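Local coordinates for protein glycerol-3-phosphate dehydrogenase [NAD(P)+] (Coxiella burnetii, PDB 3K96) that probably catalyses the NAD(P)H-dependent reduction of dihydroxyacetone phosphate to sn-glycerol 3-phosphate, the key precursor for phospholipid synthesis, at residues K29-I34 and E98-I103; Q53-W58 and E85-Y90; R128-T133 and S183-D188. All coordinates share one frame; numbering follows the deposited sequence.

In the fold
All three contacts involve the same mixed sheet, whose parallel N-terminal part is of Rossmann type. Contact 1 joins the starts of strands 32-35 and 102-105, contact 2 pairs strand 55-58 with the outermost strand 87-90, and contact 3 sets helix 183-193 against strand 128-131. Each is partly buried, but the centre of contact 3 lies about 15 Å from the chain's centre, those of contacts 1 and 2 about 21 Å. Contact 2 is a regular run of backbone bonds, contact 1 has one direct bond and a water, and in contact 3 the direct bonds are made by side chains. Arg-56 NH1 of contact 2 hydrogen-bonds to Glu-98 O of contact 1, whose Asp-102 forms a salt bridge with Arg-128 of contact 3.

Contact 1 (K29-I34 and E98-I103); sequences KHPIAI and EGVTDI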
ATOM      1  N   LYS A  29      12.976 -32.246 -17.766  1.00 63.69           N
ATOM      2  CA  LYS A  29      13.205 -33.677 -17.650  1.00 61.91           C
ATOM      3  C   LYS A  29      13.537 -33.994 -16.192  1.00 58.49           C
ATOM      4  O   LYS A  29      13.012 -34.941 -15.608  1.00 59.49           O
ATOM      5  CB  LYS A  29      14.355 -34.149 -18.552  1.00 62.36           C
ATOM      6  CG  LYS A  29      14.033 -34.218 -20.053  1.00 65.26           C
ATOM      7  CD  LYS A  29      15.175 -34.909 -20.828  1.00 67.64           C
ATOM      8  CE  LYS A  29      14.806 -35.170 -22.297  1.00 68.90           C
ATOM      9  NZ  LYS A  29      15.879 -35.914 -23.026  1.00 69.23           N
ATOM     10  N   HIS A  30      14.392 -33.176 -15.595  1.00 54.13           N
ATOM     11  CA  HIS A  30      14.818 -33.423 -14.229  1.00 50.96           C
ATOM     12  C   HIS A  30      13.855 -32.883 -13.178  1.00 47.40           C
ATOM     13  O   HIS A  30      13.174 -31.891 -13.406  1.00 45.41           O
ATOM     14  CB  HIS A  30      16.203 -32.834 -14.001  1.00 50.68           C
ATOM     15  CG  HIS A  30      17.231 -33.345 -14.953  1.00 53.03           C
ATOM     16  ND1 HIS A  30      17.731 -34.628 -14.886  1.00 52.79           N
ATOM     17  CD2 HIS A  30      17.859 -32.748 -15.994  1.00 55.64           C
ATOM     18  CE1 HIS A  30      18.618 -34.801 -15.850  1.00 55.46           C
ATOM     19  NE2 HIS A  30      18.717 -33.674 -16.533  1.00 55.73           N
ATOM     20  N   PRO A  31      13.798 -33.551 -12.019  1.00 43.96           N
ATOM     21  CA  PRO A  31      12.941 -33.076 -10.956  1.00 41.24           C
ATOM     22  C   PRO A  31      13.533 -31.857 -10.279  1.00 37.53           C
ATOM     23  O   PRO A  31      14.735 -31.666 -10.310  1.00 37.25           O
ATOM     24  CB  PRO A  31      12.907 -34.252  -9.966  1.00 41.22           C
ATOM     25  CG  PRO A  31      13.462 -35.422 -10.688  1.00 43.52           C
ATOM     26  CD  PRO A  31      14.398 -34.862 -11.703  1.00 44.26           C
ATOM     27  N   ILE A  32      12.684 -31.016  -9.709  1.00 35.28           N
ATOM     28  CA  ILE A  32      13.160 -29.874  -8.945  1.00 32.18           C
ATOM     29  C   ILE A  32      12.871 -30.213  -7.489  1.00 31.59           C
ATOM     30  O   ILE A  32      11.869 -30.865  -7.190  1.00 32.45           O
ATOM     31  CB  ILE A  32      12.512 -28.554  -9.403  1.00 32.41           C
ATOM     32  CG1 ILE A  32      13.082 -27.363  -8.597  1.00 32.56           C
ATOM     33  CG2 ILE A  32      11.002 -28.638  -9.315  1.00 29.06           C
ATOM     34  CD1 ILE A  32      12.723 -26.026  -9.193  1.00 31.94           C
ATOM     35  N   ALA A  33      13.773 -29.843  -6.590  1.00 29.97           N
ATOM     36  CA  ALA A  33      13.571 -30.105  -5.175  1.00 29.24           C
ATOM     37  C   ALA A  33      13.171 -28.813  -4.462  1.00 29.01           C
ATOM     38  O   ALA A  33      13.777 -27.752  -4.686  1.00 28.10           O
ATOM     39  CB  ALA A  33      14.853 -30.699  -4.527  1.00 28.15           C
ATOM     40  N   ILE A  34      12.138 -28.912  -3.626  1.00 28.86           N
ATOM     41  CA  ILE A  34      11.705 -27.791  -2.788  1.00 28.77           C
ATOM     42  C   ILE A  34      11.934 -28.176  -1.331  1.00 28.66           C
ATOM     43  O   ILE A  34      11.323 -29.116  -0.827  1.00 28.19           O
ATOM     44  CB  ILE A  34      10.225 -27.436  -3.017  1.00 29.05           C
ATOM     45  CG1 ILE A  34      10.053 -26.853  -4.429  1.00 29.73           C
ATOM     46  CG2 ILE A  34       9.756 -26.473  -1.942  1.00 27.01           C
ATOM     47  CD1 ILE A  34       8.632 -26.578  -4.848  1.00 31.46           C
ATOM     48  N   GLU A  98      19.300 -36.336  -4.643  1.00 39.64           N
ATOM     49  CA  GLU A  98      19.980 -37.282  -5.549  1.00 40.15           C
ATOM     50  C   GLU A  98      19.283 -37.228  -6.921  1.00 38.91           C
ATOM     51  O   GLU A  98      18.094 -37.472  -7.027  1.00 38.97           O
ATOM     52  CB  GLU A  98      19.960 -38.691  -4.951  1.00 41.25           C
ATOM     53  CG  GLU A  98      20.855 -39.717  -5.664  1.00 46.62           C
ATOM     54  CD  GLU A  98      22.346 -39.422  -5.524  1.00 53.98           C
ATOM     55  OE1 GLU A  98      22.759 -38.861  -4.476  1.00 60.34           O
ATOM     56  OE2 GLU A  98      23.106 -39.772  -6.460  1.00 60.21           O
ATOM     57  N   GLY A  99      20.029 -36.881  -7.969  1.00 38.79           N
ATOM     58  CA  GLY A  99      19.466 -36.762  -9.321  1.00 38.05           C
ATOM     59  C   GLY A  99      18.811 -35.400  -9.570  1.00 37.93           C
ATOM     60  O   GLY A  99      18.148 -35.184 -10.583  1.00 38.73           O
ATOM     61  N   VAL A 100      19.007 -34.477  -8.644  1.00 37.15           N
ATOM     62  CA  VAL A 100      18.424 -33.136  -8.745  1.00 36.78           C
ATOM     63  C   VAL A 100      19.537 -32.111  -8.667  1.00 35.29           C
ATOM     64  O   VAL A 100      20.431 -32.243  -7.835  1.00 35.14           O
ATOM     65  CB  VAL A 100      17.458 -32.880  -7.562  1.00 36.68           C
ATOM     66  CG1 VAL A 100      17.059 -31.400  -7.489  1.00 36.92           C
ATOM     67  CG2 VAL A 100      16.247 -33.801  -7.671  1.00 37.43           C
ATOM     68  N   THR A 101      19.516 -31.110  -9.537  1.00 34.55           N
ATOM     69  CA  THR A 101      20.524 -30.052  -9.441  1.00 35.23           C
ATOM     70  C   THR A 101      19.924 -28.662  -9.175  1.00 33.60           C
ATOM     71  O   THR A 101      20.658 -27.751  -8.772  1.00 34.55           O
ATOM     72  CB  THR A 101      21.401 -30.015 -10.665  1.00 34.85           C
ATOM     73  OG1 THR A 101      20.564 -29.840 -11.805  1.00 36.87           O
ATOM     74  CG2 THR A 101      22.220 -31.327 -10.776  1.00 37.85           C
ATOM     75  N   ASP A 102      18.618 -28.497  -9.421  1.00 32.90           N
ATOM     76  CA  ASP A 102      17.908 -27.223  -9.158  1.00 32.07           C
ATOM     77  C   ASP A 102      17.130 -27.349  -7.869  1.00 31.56           C
ATOM     78  O   ASP A 102      16.260 -28.208  -7.742  1.00 29.61           O
ATOM     79  CB  ASP A 102      16.973 -26.848 -10.299  1.00 32.14           C
ATOM     80  CG  ASP A 102      17.720 -26.350 -11.520  1.00 33.22           C
ATOM     81  OD1 ASP A 102      18.930 -26.062 -11.409  1.00 33.72           O
ATOM     82  OD2 ASP A 102      17.089 -26.216 -12.581  1.00 36.76           O
ATOM     83  N   ILE A 103      17.447 -26.474  -6.916  1.00 31.43           N
ATOM     84  CA  ILE A 103      16.865 -26.516  -5.584  1.00 30.74           C
ATOM     85  C   ILE A 103      16.226 -25.182  -5.200  1.00 30.35           C
ATOM     86  O   ILE A 103      16.820 -24.124  -5.395  1.00 29.38           O
ATOM     87  CB  ILE A 103      17.977 -26.808  -4.567  1.00 31.11           C
ATOM     88  CG1 ILE A 103      18.807 -28.022  -5.033  1.00 31.65           C
ATOM     89  CG2 ILE A 103      17.401 -27.008  -3.186  1.00 28.62           C
ATOM     90  CD1 ILE A 103      20.090 -28.220  -4.264  1.00 32.38           C
TER
HETATM   91  O   HOH W   1      17.035 -30.191 -11.173  1.00 41.68           O
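Ala-33 and Ile-103 face each other as a parallel bridge pair, their CA atoms 4.9 Å apart, at the point where the backbones of 29-34 and 98-103 draw together; before it they diverge, with Pro-31 and Val-100 CA atoms 5.9 Å apart. The direct bond runs from Ala-33 N to Asp-102 O at 3.2 Å, almost straight at 172°. Ile-103 CA makes a CA-H...O contact to Ala-33 O, and the backbone pairing goes on from Ala-33 to Leu-104.

Val-100 fills the wedge between the chains. Its CG1 stands anti to the backbone N (chi1 169°), which carries that branch forward to Ala-33 CB, 3.8 Å from Val-100 CG1, while Val-100 CG2 reaches back to the side of the proline ring at Pro-31 CB, 4.1 Å away. Both methyls also lie against Pro-31 O. Ile-32 turns to the other face of the sheet from Ala-33, and its CG1 lies 3.4 Å from Asp-102 O, the same oxygen that accepts the Ala-33 bond. On the Ala-33 and Ile-103 face, Leu-97 of helix 93-97 covers both residues; on the Ile-32 face, Leu-48 of helix 39-49 does the covering. The Asp-102 carboxylate is engaged elsewhere, in a salt bridge to Arg-128.

Where the chains are too far apart for direct pairing, a water takes over: it donates to Pro-31 O at 2.9 Å and accepts from Asp-102 N at the same distance. Two backbone polar groups at the mouth of the strand pair are thus satisfied through solvent. The chemistry therefore changes along the contact, from water-bridged polar groups around a valine wedge to true parallel pairing, which marks the place where strands 32-35 and 102-105 enter the sheet as neighbours.

Contact 2 (Q53-W58 and E85-Y90); sequences QKVRLW and ETLKAY
Arg-56 leaves its strand with CG anti to the carbonyl carbon (chi1 -62°) and then runs extended to NE, while Tyr-90, turned the same way at chi1 -76°, brings its ring alongside that chain, one face toward it. The arginine methylenes cross that face: Arg-56 CG lies 3.5 Å from Tyr-90 CE1, and Arg-56 CD makes a CH-pi contact 4.1 Å from the ring centroid. Further out, the guanidinium is tilted only 18° from the ring plane, with Tyr-90 OH over its face; the arginine's NH1 bonds instead to the carbonyls of Ser-96 and Glu-98, which hold the group in place.

On the other face of the sheet, Leu-87 CD1 touches both Val-55 CG1 and Leu-57 CB, each at 3.9 Å.

Between these layers the backbones alternate bonds in parallel fashion: Val-55 N to Thr-86 O (2.9 Å), Lys-88 N to Val-55 O (3.0 Å), Leu-57 N to Lys-88 O (2.8 Å) and Tyr-90 N to Leu-57 O (2.9 Å). Strand 55-58, helix 62-71 and strand 87-90 form a beta-alpha-beta unit, and with strand 32-35 as the next neighbour this is the edge of a Rossmann-type dinucleotide-binding fold.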
ATOM      1  N   GLN A  53       5.364 -31.003 -14.092  1.00 35.98           N
ATOM      2  CA  GLN A  53       6.767 -31.092 -13.710  1.00 35.97           C
ATOM      3  C   GLN A  53       6.910 -31.994 -12.492  1.00 36.27           C
ATOM      4  O   GLN A  53       6.047 -32.013 -11.610  1.00 37.58           O
ATOM      5  CB  GLN A  53       7.320 -29.699 -13.388  1.00 36.16           C
ATOM      6  CG  GLN A  53       7.259 -28.725 -14.556  1.00 34.21           C
ATOM      7  CD  GLN A  53       7.523 -27.296 -14.127  1.00 36.38           C
ATOM      8  OE1 GLN A  53       8.298 -27.049 -13.197  1.00 34.14           O
ATOM      9  NE2 GLN A  53       6.862 -26.338 -14.796  1.00 33.15           N
ATOM     10  N   LYS A  54       7.996 -32.748 -12.440  1.00 36.14           N
ATOM     11  CA  LYS A  54       8.264 -33.604 -11.300  1.00 36.76           C
ATOM     12  C   LYS A  54       8.799 -32.743 -10.179  1.00 35.36           C
ATOM     13  O   LYS A  54       9.742 -31.977 -10.386  1.00 35.88           O
ATOM     14  CB  LYS A  54       9.315 -34.660 -11.641  1.00 37.64           C
ATOM     15  CG  LYS A  54       8.929 -35.552 -12.811  1.00 42.39           C
ATOM     16  CD  LYS A  54      10.081 -36.489 -13.198  1.00 48.11           C
ATOM     17  CE  LYS A  54       9.819 -37.190 -14.541  1.00 50.99           C
ATOM     18  NZ  LYS A  54       9.808 -36.211 -15.687  1.00 52.71           N
ATOM     19  N   VAL A  55       8.224 -32.889  -8.993  1.00 33.34           N
ATOM     20  CA  VAL A  55       8.643 -32.118  -7.864  1.00 32.52           C
ATOM     21  C   VAL A  55       8.845 -32.963  -6.635  1.00 32.21           C
ATOM     22  O   VAL A  55       8.026 -33.834  -6.331  1.00 33.99           O
ATOM     23  CB  VAL A  55       7.582 -31.034  -7.500  1.00 32.58           C
ATOM     24  CG1 VAL A  55       8.068 -30.218  -6.313  1.00 29.23           C
ATOM     25  CG2 VAL A  55       7.290 -30.144  -8.696  1.00 31.23           C
ATOM     26  N   ARG A  56       9.925 -32.685  -5.911  1.00 31.62           N
ATOM     27  CA  ARG A  56      10.221 -33.362  -4.662  1.00 31.64           C
ATOM     28  C   ARG A  56      10.170 -32.319  -3.542  1.00 32.12           C
ATOM     29  O   ARG A  56      10.925 -31.341  -3.548  1.00 31.29           O
ATOM     30  CB  ARG A  56      11.599 -34.010  -4.691  1.00 31.65           C
ATOM     31  CG  ARG A  56      11.755 -35.080  -5.739  1.00 32.50           C
ATOM     32  CD  ARG A  56      13.168 -35.622  -5.709  1.00 36.15           C
ATOM     33  NE  ARG A  56      13.416 -36.578  -6.779  1.00 37.17           N
ATOM     34  CZ  ARG A  56      14.563 -37.223  -6.964  1.00 37.74           C
ATOM     35  NH1 ARG A  56      15.597 -37.012  -6.153  1.00 36.65           N
ATOM     36  NH2 ARG A  56      14.672 -38.086  -7.969  1.00 39.92           N
ATOM     37  N   LEU A  57       9.298 -32.562  -2.577  1.00 31.84           N
ATOM     38  CA  LEU A  57       9.109 -31.668  -1.461  1.00 32.80           C
ATOM     39  C   LEU A  57       9.662 -32.283  -0.194  1.00 33.36           C
ATOM     40  O   LEU A  57       9.214 -33.339   0.225  1.00 36.17           O
ATOM     41  CB  LEU A  57       7.607 -31.407  -1.289  1.00 31.78           C
ATOM     42  CG  LEU A  57       7.192 -30.425  -0.199  1.00 33.32           C
ATOM     43  CD1 LEU A  57       7.771 -29.046  -0.492  1.00 30.80           C
ATOM     44  CD2 LEU A  57       5.663 -30.382  -0.103  1.00 32.63           C
ATOM     45  N   TRP A  58      10.609 -31.608   0.432  1.00 34.42           N
ATOM     46  CA  TRP A  58      11.247 -32.086   1.659  1.00 35.36           C
ATOM     47  C   TRP A  58      10.874 -31.235   2.863  1.00 37.47           C
ATOM     48  O   TRP A  58      10.738 -30.010   2.772  1.00 36.11           O
ATOM     49  CB  TRP A  58      12.761 -32.046   1.489  1.00 35.36           C
ATOM     50  CG  TRP A  58      13.585 -32.393   2.715  1.00 34.29           C
ATOM     51  CD1 TRP A  58      13.928 -33.651   3.148  1.00 39.06           C
ATOM     52  CD2 TRP A  58      14.227 -31.476   3.614  1.00 35.23           C
ATOM     53  NE1 TRP A  58      14.712 -33.569   4.275  1.00 37.72           N
ATOM     54  CE2 TRP A  58      14.915 -32.248   4.582  1.00 36.60           C
ATOM     55  CE3 TRP A  58      14.281 -30.070   3.704  1.00 36.24           C
ATOM     56  CZ2 TRP A  58      15.644 -31.668   5.623  1.00 36.23           C
ATOM     57  CZ3 TRP A  58      15.013 -29.493   4.731  1.00 38.33           C
ATOM     58  CH2 TRP A  58      15.686 -30.296   5.684  1.00 39.70           C
ATOM     59  N   GLU A  85       0.016 -36.328  -9.002  1.00 40.14           N
ATOM     60  CA  GLU A  85       0.888 -37.503  -8.981  1.00 41.12           C
ATOM     61  C   GLU A  85       2.389 -37.149  -9.065  1.00 39.84           C
ATOM     62  O   GLU A  85       3.214 -37.840  -8.499  1.00 39.40           O
ATOM     63  CB  GLU A  85       0.476 -38.469 -10.120  1.00 42.26           C
ATOM     64  CG  GLU A  85       1.257 -39.797 -10.177  1.00 47.19           C
ATOM     65  CD  GLU A  85       1.103 -40.638  -8.904  1.00 56.41           C
ATOM     66  OE1 GLU A  85       1.945 -41.551  -8.672  1.00 60.01           O
ATOM     67  OE2 GLU A  85       0.147 -40.376  -8.124  1.00 61.61           O
ATOM     68  N   THR A  86       2.730 -36.045  -9.728  1.00 40.13           N
ATOM     69  CA  THR A  86       4.139 -35.648  -9.912  1.00 38.50           C
ATOM     70  C   THR A  86       4.793 -34.978  -8.700  1.00 39.30           C
ATOM     71  O   THR A  86       5.994 -34.661  -8.740  1.00 39.23           O
ATOM     72  CB  THR A  86       4.310 -34.768 -11.152  1.00 38.37           C
ATOM     73  OG1 THR A  86       3.394 -33.666 -11.089  1.00 39.09           O
ATOM     74  CG2 THR A  86       4.036 -35.587 -12.433  1.00 36.15           C
ATOM     75  N   LEU A  87       4.021 -34.787  -7.629  1.00 37.91           N
ATOM     76  CA  LEU A  87       4.526 -34.177  -6.410  1.00 38.04           C
ATOM     77  C   LEU A  87       4.680 -35.233  -5.327  1.00 37.98           C
ATOM     78  O   LEU A  87       3.698 -35.864  -4.927  1.00 38.03           O
ATOM     79  CB  LEU A  87       3.581 -33.070  -5.945  1.00 37.34           C
ATOM     80  CG  LEU A  87       3.819 -32.408  -4.588  1.00 39.42           C
ATOM     81  CD1 LEU A  87       5.246 -31.988  -4.360  1.00 40.18           C
ATOM     82  CD2 LEU A  87       2.871 -31.209  -4.468  1.00 37.73           C
ATOM     83  N   LYS A  88       5.912 -35.400  -4.849  1.00 38.34           N
ATOM     84  CA  LYS A  88       6.240 -36.398  -3.827  1.00 38.93           C
ATOM     85  C   LYS A  88       7.018 -35.800  -2.675  1.00 37.80           C
ATOM     86  O   LYS A  88       7.956 -35.040  -2.883  1.00 37.85           O
ATOM     87  CB  LYS A  88       7.098 -37.522  -4.444  1.00 39.46           C
ATOM     88  CG  LYS A  88       6.446 -38.282  -5.605  1.00 44.54           C
ATOM     89  CD  LYS A  88       5.174 -38.983  -5.156  1.00 48.15           C
ATOM     90  CE  LYS A  88       4.554 -39.791  -6.282  1.00 52.39           C
ATOM     91  NZ  LYS A  88       3.213 -40.316  -5.864  1.00 53.70           N
ATOM     92  N   ALA A  89       6.638 -36.171  -1.458  1.00 38.24           N
ATOM     93  CA  ALA A  89       7.323 -35.728  -0.253  1.00 38.97           C
ATOM     94  C   ALA A  89       8.469 -36.696   0.090  1.00 39.73           C
ATOM     95  O   ALA A  89       8.339 -37.899  -0.074  1.00 40.62           O
ATOM     96  CB  ALA A  89       6.332 -35.636   0.928  1.00 38.70           C
ATOM     97  N   TYR A  90       9.586 -36.148   0.553  1.00 39.91           N
ATOM     98  CA  TYR A  90      10.758 -36.913   0.955  1.00 40.30           C
ATOM     99  C   TYR A  90      11.132 -36.437   2.341  1.00 41.13           C
ATOM    100  O   TYR A  90      10.978 -35.247   2.640  1.00 40.77           O
ATOM    101  CB  TYR A  90      11.934 -36.597   0.027  1.00 40.25           C
ATOM    102  CG  TYR A  90      11.875 -37.246  -1.321  1.00 39.78           C
ATOM    103  CD1 TYR A  90      10.875 -36.940  -2.220  1.00 37.71           C
ATOM    104  CD2 TYR A  90      12.849 -38.158  -1.709  1.00 42.12           C
ATOM    105  CE1 TYR A  90      10.819 -37.545  -3.450  1.00 38.07           C
ATOM    106  CE2 TYR A  90      12.810 -38.757  -2.942  1.00 41.30           C
ATOM    107  CZ  TYR A  90      11.794 -38.450  -3.804  1.00 40.42           C
ATOM    108  OH  TYR A  90      11.767 -39.046  -5.030  1.00 44.41           O
TER

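Contact 3 (R128-T133 and S183-D188); sequences RIAWGT and SQFSKD
Phe-185 lays one face of its ring against the side chain of Arg-128, which runs past it in the opposite direction. Arg-128 CB sits over the ring, 3.6 Å from its centroid, and farther along the chain the guanidinium covers the CD1 corner, with Arg-128 NE 3.4 Å from Phe-185 CD1 and the two planes 33° apart. A bend at chi3 (-68°) turns the arginine's end toward the helix. The far rim of the ring meets the strand: Phe-185 CZ touches Ala-130 CB at 3.9 Å, and Ile-129 O lies at the ring edge, 3.7 Å from Phe-185 CE2.

This is a helix resting on a sheet. Helix 183-193 is the crossover of a beta-alpha-beta unit between the parallel strands 174-180 and 198-203, and Phe-185 projects from its first turn across Ala-157 of strand 156-160 to reach strand 128-131.

Beyond the ring, Arg-128 grips Asp-188 end-on. Arg-128 NH1 and NH2 both donate to Asp-188 OD2, each at 2.9 Å, and the oxygen lies in the guanidinium plane, although the carboxylate is turned 66° to it. The other oxygen, Asp-188 OD1, accepts from Gln-184 NE2 at 3.1 Å, one helical turn earlier, which limits rotation of the carboxylate. Arg-128 NE meanwhile forms a salt bridge to Asp-102 OD1 on the adjacent strand.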
ATOM      1  N   ARG A 128      22.209 -25.360  -8.705  1.00 27.58           N
ATOM      2  CA  ARG A 128      21.685 -23.996  -8.717  1.00 27.57           C
ATOM      3  C   ARG A 128      20.697 -23.899  -7.576  1.00 28.21           C
ATOM      4  O   ARG A 128      19.884 -24.799  -7.376  1.00 29.35           O
ATOM      5  CB  ARG A 128      21.028 -23.674 -10.051  1.00 28.39           C
ATOM      6  CG  ARG A 128      21.974 -23.896 -11.220  1.00 27.58           C
ATOM      7  CD  ARG A 128      21.398 -23.361 -12.493  1.00 29.10           C
ATOM      8  NE  ARG A 128      20.240 -24.098 -12.976  1.00 26.86           N
ATOM      9  CZ  ARG A 128      19.628 -23.821 -14.120  1.00 29.18           C
ATOM     10  NH1 ARG A 128      20.058 -22.824 -14.879  1.00 31.49           N
ATOM     11  NH2 ARG A 128      18.592 -24.532 -14.505  1.00 30.92           N
ATOM     12  N   ILE A 129      20.758 -22.788  -6.855  1.00 27.67           N
ATOM     13  CA  ILE A 129      19.966 -22.596  -5.655  1.00 28.35           C
ATOM     14  C   ILE A 129      19.092 -21.351  -5.689  1.00 27.80           C
ATOM     15  O   ILE A 129      19.572 -20.240  -5.833  1.00 27.15           O
ATOM     16  CB  ILE A 129      20.900 -22.540  -4.415  1.00 27.98           C
ATOM     17  CG1 ILE A 129      21.599 -23.894  -4.225  1.00 29.15           C
ATOM     18  CG2 ILE A 129      20.120 -22.211  -3.106  1.00 27.61           C
ATOM     19  CD1 ILE A 129      22.689 -23.848  -3.207  1.00 31.12           C
ATOM     20  N   ALA A 130      17.790 -21.561  -5.565  1.00 28.37           N
ATOM     21  CA  ALA A 130      16.840 -20.453  -5.519  1.00 27.37           C
ATOM     22  C   ALA A 130      16.177 -20.532  -4.169  1.00 27.68           C
ATOM     23  O   ALA A 130      16.212 -21.579  -3.547  1.00 26.66           O
ATOM     24  CB  ALA A 130      15.814 -20.565  -6.639  1.00 26.13           C
ATOM     25  N   TRP A 131      15.624 -19.412  -3.681  1.00 27.10           N
ATOM     26  CA  TRP A 131      14.895 -19.428  -2.417  1.00 27.20           C
ATOM     27  C   TRP A 131      13.688 -18.474  -2.437  1.00 28.22           C
ATOM     28  O   TRP A 131      13.655 -17.469  -3.167  1.00 27.28           O
ATOM     29  CB  TRP A 131      15.789 -19.100  -1.210  1.00 26.67           C
ATOM     30  CG  TRP A 131      16.395 -17.736  -1.286  1.00 26.45           C
ATOM     31  CD1 TRP A 131      15.859 -16.567  -0.814  1.00 25.99           C
ATOM     32  CD2 TRP A 131      17.632 -17.396  -1.893  1.00 25.19           C
ATOM     33  NE1 TRP A 131      16.698 -15.515  -1.098  1.00 27.78           N
ATOM     34  CE2 TRP A 131      17.795 -16.002  -1.763  1.00 29.36           C
ATOM     35  CE3 TRP A 131      18.625 -18.135  -2.542  1.00 30.19           C
ATOM     36  CZ2 TRP A 131      18.909 -15.338  -2.253  1.00 29.61           C
ATOM     37  CZ3 TRP A 131      19.734 -17.471  -3.034  1.00 28.62           C
ATOM     38  CH2 TRP A 131      19.866 -16.084  -2.887  1.00 30.27           C
ATOM     39  N   GLY A 132      12.696 -18.854  -1.637  1.00 29.01           N
ATOM     40  CA  GLY A 132      11.486 -18.074  -1.408  1.00 29.04           C
ATOM     41  C   GLY A 132      11.491 -17.534   0.011  1.00 29.05           C
ATOM     42  O   GLY A 132      10.581 -16.773   0.396  1.00 28.54           O
ATOM     43  N   THR A 133      12.494 -17.948   0.798  1.00 28.09           N
ATOM     44  CA  THR A 133      12.679 -17.458   2.174  1.00 28.10           C
ATOM     45  C   THR A 133      12.853 -15.938   2.176  1.00 28.08           C
ATOM     46  O   THR A 133      13.477 -15.388   1.282  1.00 27.04           O
ATOM     47  CB  THR A 133      13.956 -18.069   2.792  1.00 28.48           C
ATOM     48  OG1 THR A 133      13.870 -19.501   2.752  1.00 29.74           O
ATOM     49  CG2 THR A 133      14.193 -17.584   4.227  1.00 28.24           C
ATOM     50  N   SER A 183      21.765 -15.277 -15.784  0.50 28.70           N
ATOM     51  CA  SER A 183      20.706 -15.134 -16.788  0.50 29.05           C
ATOM     52  C   SER A 183      20.092 -16.462 -17.225  0.50 29.34           C
ATOM     53  O   SER A 183      18.891 -16.538 -17.462  0.50 30.72           O
ATOM     54  CB  SER A 183      21.194 -14.357 -18.008  0.50 29.14           C
ATOM     55  OG  SER A 183      22.220 -15.052 -18.678  0.50 26.46           O
ATOM     56  N   GLN A 184      20.892 -17.513 -17.320  1.00 29.86           N
ATOM     57  CA  GLN A 184      20.352 -18.801 -17.722  1.00 30.22           C
ATOM     58  C   GLN A 184      19.415 -19.346 -16.618  1.00 30.08           C
ATOM     59  O   GLN A 184      18.393 -19.973 -16.905  1.00 31.63           O
ATOM     60  CB  GLN A 184      21.482 -19.791 -17.971  1.00 30.48           C
ATOM     61  CG  GLN A 184      21.023 -21.114 -18.504  1.00 31.83           C
ATOM     62  CD  GLN A 184      20.417 -20.988 -19.886  1.00 35.25           C
ATOM     63  OE1 GLN A 184      21.028 -20.420 -20.796  1.00 40.88           O
ATOM     64  NE2 GLN A 184      19.222 -21.534 -20.057  1.00 37.01           N
ATOM     65  N   PHE A 185      19.757 -19.105 -15.359  1.00 28.73           N
ATOM     66  CA  PHE A 185      18.946 -19.628 -14.245  1.00 28.16           C
ATOM     67  C   PHE A 185      17.635 -18.883 -14.201  1.00 28.51           C
ATOM     68  O   PHE A 185      16.578 -19.485 -14.033  1.00 28.77           O
ATOM     69  CB  PHE A 185      19.738 -19.547 -12.938  1.00 27.71           C
ATOM     70  CG  PHE A 185      19.121 -20.280 -11.766  1.00 27.58           C
ATOM     71  CD1 PHE A 185      18.426 -21.458 -11.936  1.00 26.89           C
ATOM     72  CD2 PHE A 185      19.385 -19.855 -10.478  1.00 25.24           C
ATOM     73  CE1 PHE A 185      17.906 -22.125 -10.869  1.00 26.14           C
ATOM     74  CE2 PHE A 185      18.901 -20.533  -9.413  1.00 25.83           C
ATOM     75  CZ  PHE A 185      18.151 -21.675  -9.605  1.00 28.20           C
ATOM     76  N   SER A 186      17.696 -17.569 -14.361  1.00 28.72           N
ATOM     77  CA  SER A 186      16.496 -16.778 -14.397  1.00 30.92           C
ATOM     78  C   SER A 186      15.546 -17.312 -15.472  1.00 31.71           C
ATOM     79  O   SER A 186      14.356 -17.543 -15.225  1.00 31.51           O
ATOM     80  CB  SER A 186      16.851 -15.321 -14.703  1.00 31.34           C
ATOM     81  OG  SER A 186      15.694 -14.555 -14.829  1.00 30.17           O
ATOM     82  N   LYS A 187      16.083 -17.513 -16.662  1.00 32.87           N
ATOM     83  CA  LYS A 187      15.301 -18.005 -17.798  1.00 34.90           C
ATOM     84  C   LYS A 187      14.632 -19.348 -17.476  1.00 33.95           C
ATOM     85  O   LYS A 187      13.428 -19.519 -17.683  1.00 33.70           O
ATOM     86  CB  LYS A 187      16.207 -18.137 -19.030  1.00 35.61           C
ATOM     87  CG  LYS A 187      15.487 -18.348 -20.322  1.00 41.14           C
ATOM     88  CD  LYS A 187      16.430 -18.376 -21.547  1.00 45.84           C
ATOM     89  CE  LYS A 187      15.595 -18.507 -22.845  1.00 50.11           C
ATOM     90  NZ  LYS A 187      16.377 -18.481 -24.138  1.00 53.17           N
ATOM     91  N   ASP A 188      15.408 -20.275 -16.938  1.00 32.19           N
ATOM     92  CA  ASP A 188      14.896 -21.578 -16.606  1.00 32.29           C
ATOM     93  C   ASP A 188      13.817 -21.517 -15.517  1.00 31.82           C
ATOM     94  O   ASP A 188      12.804 -22.187 -15.614  1.00 30.42           O
ATOM     95  CB  ASP A 188      16.036 -22.516 -16.180  1.00 32.25           C
ATOM     96  CG  ASP A 188      17.025 -22.788 -17.308  1.00 34.68           C
ATOM     97  OD1 ASP A 188      16.686 -22.484 -18.469  1.00 34.10           O
ATOM     98  OD2 ASP A 188      18.145 -23.284 -17.037  1.00 33.53           O
TER